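Local coordinates for protein succinyl-CoA ligase (ADP-forming) subunit alpha (Methanosaeta concilii, PDB 6HXI) that binds coenzyme A and combines a CoA-ligase-type region with a region related to the C-terminal domain of citrate synthase, at residues C171-G179 with M212-E220; L231-E239 with A257-P265. One frame throughout, in Å; residues are numbered along the deposited sequence.

Reading from the N terminus, the chain first passes the seven-stranded sheet, then lays down strand 172-176. Interaction 1 closes when, after helix 179-192 and strand 196-201, helix 212-221 packs back on that strand. The chain goes straight on into strand 227-233, where interaction 2 opens; it closes after helix 239-247, when strand 255-260 pairs alongside. The two loops therefore follow in series, neither nesting nor crossing, and both belong to the second, six-stranded sheet. Strands 172-176 and 227-233 are neighbours there, probably hydrogen-bonded from Leu-231 N to Val-175 O, and a salt bridge from Lys-177 NZ to Glu-239 OE2 also ties the two contacts together.

Interaction 1 of 2, residues C171-G179 with M212-E220; sequences CVGFVSKSG and MLDHILRYE
Tyr-219, Ile-216 and Met-212 come down on Gly-173 and Val-175 in a beta-alpha-beta crossover of the CoA-ligase alpha/beta fold: helix 212-221 carries the chain from strand 196-201 to strand 227-233, and strand 172-176 lies between those two in the sheet. The helix runs nearly antiparallel to the strand beneath it (177°). Tyr-219 lays one ring face on Gly-173, whose CA sits 3.9 Å from the Tyr-219 ring centroid in a CH-pi contact; with no side chain at this position, the ring can rest on bare backbone. Over its other face, near the centre, stands the carbonyl oxygen of His-215, one turn back, so the ring is sandwiched. Tyr-219 OH then donates to Phe-174 O at 2.8 Å, reaching the oxygen from well above the carbonyl plane (56° out of it). Val-175 fills the next place. Val-175 CG1, set between the backbone N and the carbonyl carbon (chi1 70°), meets Ile-216 CG1 at 3.6 Å, while Val-175 CG2 touches Met-212 CG at 3.9 Å. Beside them the His-215 ring is held at both nitrogens: Arg-218 NH2 donates to His-215 ND1 in the ring plane, and His-215 NE2 pairs with Ser-210 OG. Met-212 stays extended past Val-175, and Met-212 CE ends 3.7 Å from Lys-177 CG and 3.5 Å from Lys-177 N.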
ATOM      1  N   CYS B 171      55.102  23.984  28.445  1.00 58.53           N
ATOM      2  CA  CYS B 171      56.372  23.316  28.767  1.00 59.43           C
ATOM      3  C   CYS B 171      56.243  22.185  29.790  1.00 58.09           C
ATOM      4  O   CYS B 171      57.256  21.562  30.127  1.00 58.80           O
ATOM      5  CB  CYS B 171      57.381  24.356  29.241  1.00 63.91           C
ATOM      6  SG  CYS B 171      57.134  24.886  30.958  1.00 69.30           S
ATOM      7  N   VAL B 172      55.028  21.944  30.320  1.00 50.68           N
ATOM      8  CA  VAL B 172      54.798  20.965  31.391  1.00 48.58           C
ATOM      9  C   VAL B 172      54.435  19.568  30.888  1.00 49.35           C
ATOM     10  O   VAL B 172      53.502  19.406  30.113  1.00 47.05           O
ATOM     11  CB  VAL B 172      53.764  21.481  32.441  1.00 51.18           C
ATOM     12  CG1 VAL B 172      53.731  20.584  33.686  1.00 49.78           C
ATOM     13  CG2 VAL B 172      54.051  22.939  32.834  1.00 52.63           C
ATOM     14  N   GLY B 173      55.152  18.573  31.396  1.00 46.67           N
ATOM     15  CA  GLY B 173      54.892  17.159  31.145  1.00 45.56           C
ATOM     16  C   GLY B 173      54.182  16.630  32.364  1.00 48.95           C
ATOM     17  O   GLY B 173      54.773  16.583  33.438  1.00 49.23           O
ATOM     18  N   PHE B 174      52.888  16.303  32.228  1.00 46.50           N
ATOM     19  CA  PHE B 174      52.043  15.870  33.346  1.00 45.86           C
ATOM     20  C   PHE B 174      51.613  14.386  33.337  1.00 48.87           C
ATOM     21  O   PHE B 174      51.163  13.877  32.309  1.00 46.18           O
ATOM     22  CB  PHE B 174      50.781  16.769  33.449  1.00 46.46           C
ATOM     23  CG  PHE B 174      49.964  16.450  34.671  1.00 46.61           C
ATOM     24  CD1 PHE B 174      50.376  16.870  35.929  1.00 49.69           C
ATOM     25  CD2 PHE B 174      48.838  15.642  34.581  1.00 46.89           C
ATOM     26  CE1 PHE B 174      49.665  16.501  37.073  1.00 50.60           C
ATOM     27  CE2 PHE B 174      48.129  15.273  35.725  1.00 49.16           C
ATOM     28  CZ  PHE B 174      48.538  15.710  36.960  1.00 48.89           C
ATOM     29  N   VAL B 175      51.625  13.740  34.525  1.00 45.14           N
ATOM     30  CA  VAL B 175      51.157  12.355  34.668  1.00 43.28           C
ATOM     31  C   VAL B 175      50.417  12.152  36.020  1.00 46.87           C
ATOM     32  O   VAL B 175      50.889  12.579  37.082  1.00 46.99           O
ATOM     33  CB  VAL B 175      52.284  11.298  34.399  1.00 47.66           C
ATOM     34  CG1 VAL B 175      53.339  11.290  35.488  1.00 48.20           C
ATOM     35  CG2 VAL B 175      51.715   9.895  34.185  1.00 46.73           C
ATOM     36  N   SER B 176      49.248  11.527  35.962  1.00 42.08           N
ATOM     37  CA  SER B 176      48.473  11.225  37.158  1.00 42.31           C
ATOM     38  C   SER B 176      47.948   9.779  37.133  1.00 47.51           C
ATOM     39  O   SER B 176      48.181   9.044  36.169  1.00 45.88           O
ATOM     40  CB  SER B 176      47.321  12.213  37.320  1.00 42.59           C
ATOM     41  OG  SER B 176      46.346  12.051  36.302  1.00 46.72           O
ATOM     42  N   LYS B 177      47.271   9.370  38.201  1.00 46.78           N
ATOM     43  CA  LYS B 177      46.589   8.085  38.251  1.00 47.00           C
ATOM     44  C   LYS B 177      45.130   8.366  37.882  1.00 51.99           C
ATOM     45  O   LYS B 177      44.581   7.726  37.001  1.00 51.48           O
ATOM     46  CB  LYS B 177      46.706   7.444  39.642  1.00 49.83           C
ATOM     47  CG  LYS B 177      47.854   6.461  39.726  1.00 48.38           C
ATOM     48  CD  LYS B 177      48.362   6.279  41.142  1.00 44.36           C
ATOM     49  CE  LYS B 177      49.396   5.176  41.165  1.00 45.95           C
ATOM     50  NZ  LYS B 177      49.905   4.871  42.536  1.00 49.39           N
ATOM     51  N   SER B 178      44.545   9.393  38.499  1.00 49.74           N
ATOM     52  CA  SER B 178      43.161   9.813  38.321  1.00 48.66           C
ATOM     53  C   SER B 178      42.883  10.534  37.003  1.00 52.17           C
ATOM     54  O   SER B 178      43.634  11.423  36.600  1.00 52.90           O
ATOM     55  CB  SER B 178      42.750  10.696  39.495  1.00 53.02           C
ATOM     56  OG  SER B 178      41.478  11.297  39.329  1.00 62.34           O
ATOM     57  N   GLY B 179      41.756  10.187  36.389  1.00 47.62           N
ATOM     58  CA  GLY B 179      41.290  10.811  35.162  1.00 45.12           C
ATOM     59  C   GLY B 179      40.699  12.189  35.397  1.00 45.97           C
ATOM     60  O   GLY B 179      41.042  13.134  34.685  1.00 43.31           O
ATOM     61  N   MET B 212      53.692   5.332  35.837  1.00 52.12           N
ATOM     62  CA  MET B 212      53.945   6.761  35.701  1.00 52.79           C
ATOM     63  C   MET B 212      55.342   7.037  35.158  1.00 56.82           C
ATOM     64  O   MET B 212      55.492   7.924  34.311  1.00 56.78           O
ATOM     65  CB  MET B 212      53.746   7.496  37.030  1.00 56.20           C
ATOM     66  CG  MET B 212      52.295   7.708  37.407  1.00 59.21           C
ATOM     67  SD  MET B 212      52.230   8.481  39.039  1.00 65.21           S
ATOM     68  CE  MET B 212      50.627   8.789  39.160  1.00 60.86           C
ATOM     69  N   LEU B 213      56.360   6.270  35.626  1.00 54.29           N
ATOM     70  CA  LEU B 213      57.760   6.447  35.206  1.00 54.99           C
ATOM     71  C   LEU B 213      57.962   6.309  33.706  1.00 57.83           C
ATOM     72  O   LEU B 213      58.757   7.065  33.158  1.00 59.29           O
ATOM     73  CB  LEU B 213      58.747   5.543  35.976  1.00 56.33           C
ATOM     74  CG  LEU B 213      60.252   5.767  35.676  1.00 62.48           C
ATOM     75  CD1 LEU B 213      60.714   7.188  36.063  1.00 63.75           C
ATOM     76  CD2 LEU B 213      61.110   4.694  36.320  1.00 65.84           C
ATOM     77  N   ASP B 214      57.229   5.391  33.034  1.00 53.02           N
ATOM     78  CA  ASP B 214      57.318   5.194  31.579  1.00 51.87           C
ATOM     79  C   ASP B 214      57.140   6.545  30.875  1.00 55.08           C
ATOM     80  O   ASP B 214      58.017   6.954  30.094  1.00 55.25           O
ATOM     81  CB  ASP B 214      56.254   4.182  31.090  1.00 52.30           C
ATOM     82  CG  ASP B 214      56.261   2.822  31.775  1.00 67.23           C
ATOM     83  OD1 ASP B 214      57.067   2.628  32.717  1.00 68.90           O
ATOM     84  OD2 ASP B 214      55.451   1.950  31.374  1.00 72.92           O
ATOM     85  N   HIS B 215      56.036   7.266  31.236  1.00 49.62           N
ATOM     86  CA  HIS B 215      55.686   8.581  30.716  1.00 48.65           C
ATOM     87  C   HIS B 215      56.642   9.649  31.192  1.00 54.28           C
ATOM     88  O   HIS B 215      57.039  10.453  30.363  1.00 54.46           O
ATOM     89  CB  HIS B 215      54.222   8.931  30.995  1.00 47.46           C
ATOM     90  CG  HIS B 215      53.285   7.839  30.551  1.00 49.34           C
ATOM     91  ND1 HIS B 215      52.989   7.643  29.214  1.00 50.45           N
ATOM     92  CD2 HIS B 215      52.681   6.872  31.274  1.00 50.17           C
ATOM     93  CE1 HIS B 215      52.200   6.582  29.163  1.00 48.70           C
ATOM     94  NE2 HIS B 215      51.977   6.087  30.377  1.00 49.28           N
ATOM     95  N   ILE B 216      57.079   9.624  32.486  1.00 51.79           N
ATOM     96  CA  ILE B 216      58.036  10.602  33.030  1.00 52.93           C
ATOM     97  C   ILE B 216      59.370  10.544  32.263  1.00 59.28           C
ATOM     98  O   ILE B 216      59.959  11.597  31.967  1.00 59.11           O
ATOM     99  CB  ILE B 216      58.212  10.510  34.579  1.00 56.37           C
ATOM    100  CG1 ILE B 216      56.923  10.966  35.293  1.00 55.17           C
ATOM    101  CG2 ILE B 216      59.421  11.348  35.061  1.00 57.89           C
ATOM    102  CD1 ILE B 216      56.863  10.770  36.818  1.00 56.99           C
ATOM    103  N   LEU B 217      59.810   9.315  31.903  1.00 57.02           N
ATOM    104  CA  LEU B 217      61.047   9.090  31.142  1.00 58.70           C
ATOM    105  C   LEU B 217      60.954   9.633  29.728  1.00 62.15           C
ATOM    106  O   LEU B 217      61.956  10.112  29.214  1.00 64.44           O
ATOM    107  CB  LEU B 217      61.490   7.617  31.141  1.00 58.72           C
ATOM    108  CG  LEU B 217      62.003   7.062  32.460  1.00 63.63           C
ATOM    109  CD1 LEU B 217      62.379   5.601  32.313  1.00 64.61           C
ATOM    110  CD2 LEU B 217      63.182   7.864  32.985  1.00 66.06           C
ATOM    111  N   ARG B 218      59.756   9.592  29.116  1.00 56.63           N
ATOM    112  CA  ARG B 218      59.525  10.169  27.794  1.00 56.21           C
ATOM    113  C   ARG B 218      59.617  11.702  27.883  1.00 61.96           C
ATOM    114  O   ARG B 218      60.160  12.320  26.973  1.00 65.21           O
ATOM    115  CB  ARG B 218      58.148   9.800  27.249  1.00 51.06           C
ATOM    116  CG  ARG B 218      57.981   8.380  26.741  1.00 57.05           C
ATOM    117  CD  ARG B 218      56.672   8.209  25.981  1.00 57.07           C
ATOM    118  NE  ARG B 218      55.493   8.623  26.754  1.00 55.72           N
ATOM    119  CZ  ARG B 218      54.869   9.789  26.619  1.00 60.30           C
ATOM    120  NH1 ARG B 218      55.318  10.693  25.759  1.00 48.47           N
ATOM    121  NH2 ARG B 218      53.816  10.075  27.367  1.00 50.78           N
ATOM    122  N   TYR B 219      59.067  12.314  28.955  1.00 54.91           N
ATOM    123  CA  TYR B 219      59.110  13.762  29.147  1.00 54.18           C
ATOM    124  C   TYR B 219      60.546  14.242  29.327  1.00 61.74           C
ATOM    125  O   TYR B 219      60.867  15.352  28.901  1.00 62.31           O
ATOM    126  CB  TYR B 219      58.270  14.193  30.360  1.00 53.07           C
ATOM    127  CG  TYR B 219      56.817  13.764  30.349  1.00 50.14           C
ATOM    128  CD1 TYR B 219      56.147  13.517  29.149  1.00 50.14           C
ATOM    129  CD2 TYR B 219      56.090  13.670  31.531  1.00 49.50           C
ATOM    130  CE1 TYR B 219      54.809  13.135  29.136  1.00 49.23           C
ATOM    131  CE2 TYR B 219      54.744  13.297  31.526  1.00 48.45           C
ATOM    132  CZ  TYR B 219      54.105  13.044  30.326  1.00 53.54           C
ATOM    133  OH  TYR B 219      52.781  12.683  30.325  1.00 51.63           O
ATOM    134  N   GLU B 220      61.405  13.399  29.960  1.00 60.81           N
ATOM    135  CA  GLU B 220      62.823  13.667  30.227  1.00 63.20           C
ATOM    136  C   GLU B 220      63.659  13.721  28.947  1.00 69.07           C
ATOM    137  O   GLU B 220      64.677  14.428  28.905  1.00 69.89           O
ATOM    138  CB  GLU B 220      63.403  12.607  31.166  1.00 65.38           C
ATOM    139  CG  GLU B 220      63.882  13.167  32.495  1.00 82.27           C
ATOM    140  CD  GLU B 220      65.168  13.980  32.489  1.00112.06           C
ATOM    141  OE1 GLU B 220      66.239  13.425  32.151  1.00103.59           O
ATOM    142  OE2 GLU B 220      65.115  15.158  32.908  1.00114.03           O
TER

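Interaction 2 of 2, residues L231-E239 with A257-P265; sequences LGELGGEDE and AWVTGTCSP
Leu-234 reaches across to Gly-261 and Ser-264 just past the ends of two parallel strands, 231-233 and 257-260. Leu-234 CB lies 4.0 Å from Thr-260 O. From there CG turns between the backbone N and the carbonyl carbon (chi1 79°), which sends both methyls over the turn that follows the second strand. Leu-234 CD2 rests 3.8 Å from Gly-261 CA, close against a residue that has no side chain of its own, and Leu-234 CD1 comes to 3.5 Å from Ser-264 CB and 3.7 Å from Gly-261 O.

Behind this leucine the backbones are zipped in a parallel ladder. Gly-232 N donates to Trp-258 O at 2.8 Å, and Leu-234 N to Thr-260 O at 3.0 Å. Between them Gly-232 O takes two donors from one residue: Thr-260 N at 3.0 Å, nearly straight (177°), and Thr-260 OG1 at 3.3 Å, which lies in the carbonyl plane on a lone pair. This longer bond helps orient the hydroxyl, and Thr-260 CG2 then faces Leu-231 CD1. The same CD1 meets the indole of Trp-258 at its edge, near the ring plane.

On the sheet face carrying Val-259, Glu-239 folds back so that OE2 accepts from Glu-233 N, tucked beside Gly-232. Its OE1 forms a salt bridge with Lys-290. Beyond the second strand, the backbone N atoms of Gly-261 and Cys-263 bond Asp-288 of the citrate lyase chain.

Two adjacent parallel strands, 227-233 and 255-260, with helix 239-247 as the connection, make a classic beta-alpha-beta unit, strand 255-260 being the outermost strand of this sheet within the chain.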
ATOM      1  N   LEU B 231      50.944  13.566  39.981  1.00 51.00           N
ATOM      2  CA  LEU B 231      49.991  13.419  41.065  1.00 50.91           C
ATOM      3  C   LEU B 231      49.697  11.932  41.238  1.00 51.40           C
ATOM      4  O   LEU B 231      49.093  11.324  40.368  1.00 48.41           O
ATOM      5  CB  LEU B 231      48.713  14.202  40.714  1.00 50.01           C
ATOM      6  CG  LEU B 231      47.651  14.372  41.794  1.00 55.55           C
ATOM      7  CD1 LEU B 231      48.137  15.275  42.916  1.00 57.54           C
ATOM      8  CD2 LEU B 231      46.345  14.916  41.182  1.00 57.69           C
ATOM      9  N   GLY B 232      50.190  11.360  42.324  1.00 47.68           N
ATOM     10  CA  GLY B 232      49.982   9.960  42.653  1.00 47.22           C
ATOM     11  C   GLY B 232      48.966   9.788  43.761  1.00 51.90           C
ATOM     12  O   GLY B 232      48.267  10.743  44.118  1.00 50.98           O
ATOM     13  N   GLU B 233      48.859   8.555  44.290  1.00 49.54           N
ATOM     14  CA  GLU B 233      47.955   8.213  45.403  1.00 50.02           C
ATOM     15  C   GLU B 233      48.486   7.011  46.187  1.00 53.73           C
ATOM     16  O   GLU B 233      49.340   6.271  45.690  1.00 53.68           O
ATOM     17  CB  GLU B 233      46.483   8.002  44.940  1.00 50.19           C
ATOM     18  CG  GLU B 233      46.260   6.767  44.096  1.00 61.74           C
ATOM     19  CD  GLU B 233      44.839   6.429  43.682  1.00 89.41           C
ATOM     20  OE1 GLU B 233      43.897   7.189  44.021  1.00 72.33           O
ATOM     21  OE2 GLU B 233      44.675   5.369  43.029  1.00 86.28           O
ATOM     22  N   LEU B 234      47.977   6.818  47.405  1.00 50.30           N
ATOM     23  CA  LEU B 234      48.338   5.702  48.279  1.00 51.28           C
ATOM     24  C   LEU B 234      48.039   4.342  47.624  1.00 57.27           C
ATOM     25  O   LEU B 234      47.229   4.271  46.678  1.00 53.54           O
ATOM     26  CB  LEU B 234      47.638   5.835  49.640  1.00 52.16           C
ATOM     27  CG  LEU B 234      46.169   5.428  49.765  1.00 56.62           C
ATOM     28  CD1 LEU B 234      45.721   5.577  51.181  1.00 58.51           C
ATOM     29  CD2 LEU B 234      45.244   6.271  48.873  1.00 58.90           C
ATOM     30  N   GLY B 235      48.703   3.294  48.130  1.00 56.93           N
ATOM     31  CA  GLY B 235      48.558   1.933  47.627  1.00 56.84           C
ATOM     32  C   GLY B 235      49.489   1.666  46.463  1.00 61.20           C
ATOM     33  O   GLY B 235      49.661   2.523  45.578  1.00 60.64           O
ATOM     34  N   GLY B 236      50.105   0.487  46.479  1.00 57.70           N
ATOM     35  CA  GLY B 236      51.062   0.083  45.453  1.00 57.78           C
ATOM     36  C   GLY B 236      52.384   0.814  45.566  1.00 62.92           C
ATOM     37  O   GLY B 236      52.513   1.745  46.367  1.00 63.26           O
ATOM     38  N   GLU B 237      53.365   0.419  44.741  1.00 60.21           N
ATOM     39  CA  GLU B 237      54.725   0.982  44.814  1.00 61.77           C
ATOM     40  C   GLU B 237      55.203   1.699  43.547  1.00 65.90           C
ATOM     41  O   GLU B 237      56.420   1.828  43.348  1.00 68.40           O
ATOM     42  CB  GLU B 237      55.721  -0.127  45.198  1.00 64.17           C
ATOM     43  CG  GLU B 237      55.723  -0.488  46.666  1.00 77.94           C
ATOM     44  CD  GLU B 237      56.782  -1.519  47.004  1.00106.80           C
ATOM     45  OE1 GLU B 237      57.972  -1.139  47.089  1.00 96.26           O
ATOM     46  OE2 GLU B 237      56.430  -2.714  47.129  1.00107.65           O
ATOM     47  N   ASP B 238      54.263   2.150  42.695  1.00 58.55           N
ATOM     48  CA  ASP B 238      54.549   2.826  41.428  1.00 57.35           C
ATOM     49  C   ASP B 238      55.445   4.062  41.602  1.00 61.04           C
ATOM     50  O   ASP B 238      56.441   4.190  40.897  1.00 62.98           O
ATOM     51  CB  ASP B 238      53.227   3.174  40.702  1.00 57.22           C
ATOM     52  CG  ASP B 238      53.327   4.040  39.436  1.00 62.53           C
ATOM     53  OD1 ASP B 238      53.657   5.236  39.557  1.00 62.03           O
ATOM     54  OD2 ASP B 238      52.963   3.547  38.345  1.00 64.68           O
ATOM     55  N   GLU B 239      55.098   4.953  42.542  1.00 55.71           N
ATOM     56  CA  GLU B 239      55.806   6.219  42.813  1.00 55.81           C
ATOM     57  C   GLU B 239      57.262   5.999  43.263  1.00 61.09           C
ATOM     58  O   GLU B 239      58.105   6.872  43.053  1.00 61.37           O
ATOM     59  CB  GLU B 239      55.027   7.102  43.806  1.00 56.65           C
ATOM     60  CG  GLU B 239      53.665   7.562  43.306  1.00 55.75           C
ATOM     61  CD  GLU B 239      52.483   6.622  43.495  1.00 68.97           C
ATOM     62  OE1 GLU B 239      52.682   5.405  43.719  1.00 62.86           O
ATOM     63  OE2 GLU B 239      51.337   7.113  43.405  1.00 58.07           O
ATOM     64  N   ALA B 257      55.763  16.974  42.643  1.00 60.00           N
ATOM     65  CA  ALA B 257      55.116  15.714  42.993  1.00 57.53           C
ATOM     66  C   ALA B 257      54.214  15.792  44.212  1.00 60.30           C
ATOM     67  O   ALA B 257      54.579  16.387  45.217  1.00 59.69           O
ATOM     68  CB  ALA B 257      56.167  14.642  43.201  1.00 58.91           C
ATOM     69  N   TRP B 258      53.036  15.157  44.125  1.00 56.19           N
ATOM     70  CA  TRP B 258      52.107  15.057  45.244  1.00 55.25           C
ATOM     71  C   TRP B 258      51.393  13.715  45.231  1.00 55.44           C
ATOM     72  O   TRP B 258      50.928  13.277  44.181  1.00 51.96           O
ATOM     73  CB  TRP B 258      51.119  16.237  45.331  1.00 53.82           C
ATOM     74  CG  TRP B 258      50.195  16.119  46.517  1.00 55.34           C
ATOM     75  CD1 TRP B 258      48.875  15.762  46.499  1.00 57.05           C
ATOM     76  CD2 TRP B 258      50.565  16.213  47.901  1.00 56.67           C
ATOM     77  NE1 TRP B 258      48.390  15.675  47.782  1.00 57.02           N
ATOM     78  CE2 TRP B 258      49.405  15.945  48.663  1.00 60.55           C
ATOM     79  CE3 TRP B 258      51.762  16.512  48.571  1.00 59.63           C
ATOM     80  CZ2 TRP B 258      49.405  15.982  50.062  1.00 61.59           C
ATOM     81  CZ3 TRP B 258      51.765  16.537  49.956  1.00 63.19           C
ATOM     82  CH2 TRP B 258      50.596  16.286  50.688  1.00 63.69           C
ATOM     83  N   VAL B 259      51.327  13.061  46.402  1.00 52.66           N
ATOM     84  CA  VAL B 259      50.662  11.773  46.582  1.00 51.67           C
ATOM     85  C   VAL B 259      49.439  11.989  47.497  1.00 57.87           C
ATOM     86  O   VAL B 259      49.576  12.442  48.635  1.00 58.25           O
ATOM     87  CB  VAL B 259      51.627  10.665  47.098  1.00 56.33           C
ATOM     88  CG1 VAL B 259      50.891   9.344  47.285  1.00 55.15           C
ATOM     89  CG2 VAL B 259      52.816  10.482  46.153  1.00 56.20           C
ATOM     90  N   THR B 260      48.244  11.702  46.965  1.00 55.10           N
ATOM     91  CA  THR B 260      46.967  11.854  47.682  1.00 55.10           C
ATOM     92  C   THR B 260      46.698  10.618  48.575  1.00 59.28           C
ATOM     93  O   THR B 260      47.237   9.539  48.324  1.00 59.61           O
ATOM     94  CB  THR B 260      45.832  12.108  46.678  1.00 54.20           C
ATOM     95  OG1 THR B 260      45.595  10.905  45.971  1.00 58.62           O
ATOM     96  CG2 THR B 260      46.162  13.204  45.678  1.00 49.27           C
ATOM     97  N   GLY B 261      45.859  10.784  49.586  1.00 55.36           N
ATOM     98  CA  GLY B 261      45.518   9.714  50.519  1.00 55.34           C
ATOM     99  C   GLY B 261      46.087   9.930  51.908  1.00 61.67           C
ATOM    100  O   GLY B 261      46.331   8.961  52.626  1.00 62.18           O
ATOM    101  N   THR B 262      46.303  11.199  52.294  1.00 59.72           N
ATOM    102  CA  THR B 262      46.826  11.573  53.614  1.00 63.14           C
ATOM    103  C   THR B 262      45.768  11.348  54.708  1.00 69.43           C
ATOM    104  O   THR B 262      46.108  11.331  55.881  1.00 69.55           O
ATOM    105  CB  THR B 262      47.415  13.006  53.615  1.00 77.17           C
ATOM    106  OG1 THR B 262      46.380  13.976  53.427  1.00 79.12           O
ATOM    107  CG2 THR B 262      48.518  13.201  52.566  1.00 77.68           C
ATOM    108  N   CYS B 263      44.484  11.166  54.307  1.00 67.77           N
ATOM    109  CA  CYS B 263      43.339  10.907  55.190  1.00 69.07           C
ATOM    110  C   CYS B 263      43.404   9.523  55.853  1.00 73.50           C
ATOM    111  O   CYS B 263      42.952   9.374  56.988  1.00 74.88           O
ATOM    112  CB  CYS B 263      42.045  11.060  54.406  1.00 68.10           C
ATOM    113  SG  CYS B 263      41.886   9.885  53.035  1.00 69.96           S
ATOM    114  N   SER B 264      43.909   8.514  55.115  1.00 67.94           N
ATOM    115  CA  SER B 264      43.997   7.102  55.496  1.00 68.44           C
ATOM    116  C   SER B 264      44.392   6.807  56.963  1.00 75.17           C
ATOM    117  O   SER B 264      43.634   6.069  57.596  1.00 75.48           O
ATOM    118  CB  SER B 264      44.915   6.336  54.552  1.00 70.75           C
ATOM    119  OG  SER B 264      44.844   4.941  54.784  1.00 78.27           O
ATOM    120  N   PRO B 265      45.515   7.331  57.548  1.00 73.62           N
ATOM    121  CA  PRO B 265      45.840   6.983  58.952  1.00 74.79           C
ATOM    122  C   PRO B 265      44.812   7.410  60.003  1.00 80.63           C
ATOM    123  O   PRO B 265      44.782   6.821  61.086  1.00 82.10           O
ATOM    124  CB  PRO B 265      47.188   7.670  59.187  1.00 77.50           C
ATOM    125  CG  PRO B 265      47.749   7.898  57.831  1.00 80.56           C
ATOM    126  CD  PRO B 265      46.566   8.196  56.973  1.00 74.71           C
TER